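Local coordinates for protein MupZ (Pseudomonas fluorescens, PDB 6FXD) that probably acts as an epoxide hydrolase in mupirocin biosynthesis, working with a Rieske oxygenase in the cascade that creates its oxygen heterocycles, at residues Y75-G80 and R110-K115. Numbering follows the deposited sequence.
Sequences YSDAQG and REELDK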
loop_
_atom_site.group_PDB
_atom_site.type_symbol
_atom_site.label_atom_id
_atom_site.label_comp_id
_atom_site.label_asym_id
_atom_site.label_seq_id
_atom_site.Cartn_x
_atom_site.Cartn_y
_atom_site.Cartn_z
ATOM N N TYR A 75 -4.897 -16.095 -9.862
ATOM C CA TYR A 75 -5.714 -15.411 -10.852
ATOM C C TYR A 75 -5.357 -13.933 -10.872
ATOM O O TYR A 75 -4.959 -13.369 -9.855
ATOM C CB TYR A 75 -7.216 -15.571 -10.546
ATOM C CG TYR A 75 -7.607 -17.030 -10.468
ATOM C CD1 TYR A 75 -7.862 -17.767 -11.624
ATOM C CD2 TYR A 75 -7.671 -17.687 -9.245
ATOM C CE1 TYR A 75 -8.182 -19.111 -11.559
ATOM C CE2 TYR A 75 -7.983 -19.026 -9.169
ATOM C CZ TYR A 75 -8.257 -19.738 -10.324
ATOM O OH TYR A 75 -8.568 -21.073 -10.247
ATOM N N SER A 76 -5.506 -13.299 -12.033
ATOM C CA SER A 76 -5.090 -11.903 -12.131
ATOM C C SER A 76 -5.961 -10.967 -11.297
ATOM O O SER A 76 -5.507 -9.866 -10.960
ATOM C CB SER A 76 -4.997 -11.459 -13.592
ATOM O OG SER A 76 -6.229 -11.646 -14.250
ATOM N N ASP A 77 -7.197 -11.362 -10.986
ATOM C CA ASP A 77 -8.085 -10.589 -10.121
ATOM C C ASP A 77 -9.218 -11.501 -9.656
ATOM O O ASP A 77 -9.273 -12.681 -10.014
ATOM C CB ASP A 77 -8.591 -9.320 -10.821
ATOM C CG ASP A 77 -9.328 -9.610 -12.131
ATOM O OD1 ASP A 77 -9.794 -10.748 -12.342
ATOM O OD2 ASP A 77 -9.458 -8.677 -12.948
ATOM N N ALA A 78 -10.135 -10.935 -8.859
ATOM C CA ALA A 78 -11.231 -11.725 -8.305
ATOM C C ALA A 78 -12.110 -12.286 -9.410
ATOM O O ALA A 78 -12.586 -13.423 -9.316
ATOM C CB ALA A 78 -12.063 -10.860 -7.353
ATOM N N GLN A 79 -12.329 -11.498 -10.465
ATOM C CA GLN A 79 -13.122 -11.964 -11.596
ATOM C C GLN A 79 -12.524 -13.220 -12.222
ATOM O O GLN A 79 -13.266 -14.103 -12.664
ATOM C CB GLN A 79 -13.253 -10.854 -12.639
ATOM C CG GLN A 79 -14.274 -11.160 -13.735
ATOM C CD GLN A 79 -15.671 -11.387 -13.193
ATOM O OE1 GLN A 79 -16.214 -10.553 -12.473
ATOM N NE2 GLN A 79 -16.259 -12.531 -13.535
ATOM N N GLY A 80 -11.195 -13.330 -12.262
ATOM C CA GLY A 80 -10.590 -14.548 -12.783
ATOM C C GLY A 80 -10.979 -15.776 -11.981
ATOM O O GLY A 80 -11.223 -16.850 -12.543
ATOM N N ARG A 110 -8.082 -6.635 0.037
ATOM C CA ARG A 110 -9.431 -6.519 0.594
ATOM C C ARG A 110 -10.470 -6.210 -0.483
ATOM O O ARG A 110 -11.554 -6.808 -0.499
ATOM C CB ARG A 110 -9.455 -5.451 1.692
ATOM C CG ARG A 110 -10.859 -5.178 2.236
ATOM C CD ARG A 110 -10.851 -4.059 3.255
ATOM N NE ARG A 110 -10.003 -4.398 4.392
ATOM C CZ ARG A 110 -9.740 -3.572 5.399
ATOM N NH1 ARG A 110 -10.262 -2.352 5.412
ATOM N NH2 ARG A 110 -8.954 -3.962 6.393
ATOM N N GLU A 111 -10.151 -5.293 -1.398
ATOM C CA GLU A 111 -11.132 -4.836 -2.377
ATOM C C GLU A 111 -11.520 -5.950 -3.342
ATOM O O GLU A 111 -12.657 -5.980 -3.833
ATOM C CB GLU A 111 -10.571 -3.639 -3.144
ATOM C CG GLU A 111 -11.538 -2.997 -4.113
ATOM C CD GLU A 111 -11.047 -1.652 -4.608
ATOM O OE1 GLU A 111 -10.218 -1.035 -3.909
ATOM O OE2 GLU A 111 -11.478 -1.218 -5.698
ATOM N N GLU A 112 -10.596 -6.864 -3.639
ATOM C CA GLU A 112 -10.944 -7.999 -4.484
ATOM C C GLU A 112 -11.656 -9.087 -3.690
ATOM O O GLU A 112 -12.607 -9.702 -4.187
ATOM C CB GLU A 112 -9.690 -8.553 -5.164
ATOM C CG GLU A 112 -9.038 -7.599 -6.159
ATOM C CD GLU A 112 -9.946 -7.264 -7.329
ATOM O OE1 GLU A 112 -10.365 -8.201 -8.034
ATOM O OE2 GLU A 112 -10.258 -6.070 -7.542
ATOM N N LEU A 113 -11.221 -9.337 -2.450
ATOM C CA LEU A 113 -11.875 -10.367 -1.653
ATOM C C LEU A 113 -13.320 -9.993 -1.336
ATOM O O LEU A 113 -14.170 -10.882 -1.197
ATOM C CB LEU A 113 -11.085 -10.655 -0.376
ATOM C CG LEU A 113 -10.164 -11.887 -0.413
ATOM C CD1 LEU A 113 -9.327 -11.901 -1.684
ATOM C CD2 LEU A 113 -9.273 -11.974 0.819
ATOM N N ASP A 114 -13.613 -8.693 -1.211
ATOM C CA ASP A 114 -14.998 -8.256 -1.049
ATOM C C ASP A 114 -15.887 -8.774 -2.175
ATOM O O ASP A 114 -17.073 -9.038 -1.952
ATOM C CB ASP A 114 -15.062 -6.724 -0.989
ATOM C CG ASP A 114 -14.553 -6.161 0.334
ATOM O OD1 ASP A 114 -14.376 -6.934 1.295
ATOM O OD2 ASP A 114 -14.325 -4.935 0.407
ATOM N N LYS A 115 -15.339 -8.923 -3.385
ATOM C CA LYS A 115 -16.107 -9.435 -4.519
ATOM C C LYS A 115 -16.304 -10.942 -4.467
ATOM O O LYS A 115 -17.130 -11.465 -5.231
ATOM C CB LYS A 115 -15.427 -9.045 -5.834
ATOM C CG LYS A 115 -15.192 -7.543 -6.001
ATOM C CD LYS A 115 -14.278 -7.247 -7.193
ATOM C CE LYS A 115 -13.953 -5.755 -7.270
ATOM N NZ LYS A 115 -13.023 -5.404 -8.385
HETATM O O HOH W 1 -12.096 -8.465 -10.274
#
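E112 carries its CG beside its own backbone N, opposite the carbonyl carbon (chi1 -66°), and a bend at chi2 (-63°) turns the carboxylate to A78, at the first turn of helix 78-94. There OE1 accepts from A78 N at 2.9 Å. An N-H...O angle of 165° makes the bond nearly straight, and the lone pair used is the anti one, facing away from OE2. A bridging water, 2.8 Å from E112 OE1, takes the next amide, Q79 N, so one carboxylate oxygen serves two amides of the helix start, one directly and one through water. D77, the N-cap residue, covers the third: its OD1 receives G80 N at 2.9 Å. On the other carboxylate oxygen of E112, OE2, K115 NZ forms a salt bridge of 3.0 Å from the syn side, tilted out of the carboxylate plane; within the same segment, the lysine chain, extended beyond CG, carries NZ to it. Apolar contact is small: A78 CB points at the partner segment and lies 4.0 Å from E112 CB and 4.1 Å from K115 CB. The contact thus ties the start of helix 78-94, just after strand 68-75, to the short helix 110-113 that follows strand 100-108, while E112 also touches C24 of strand 24-31, which runs between those two strands in the sheet.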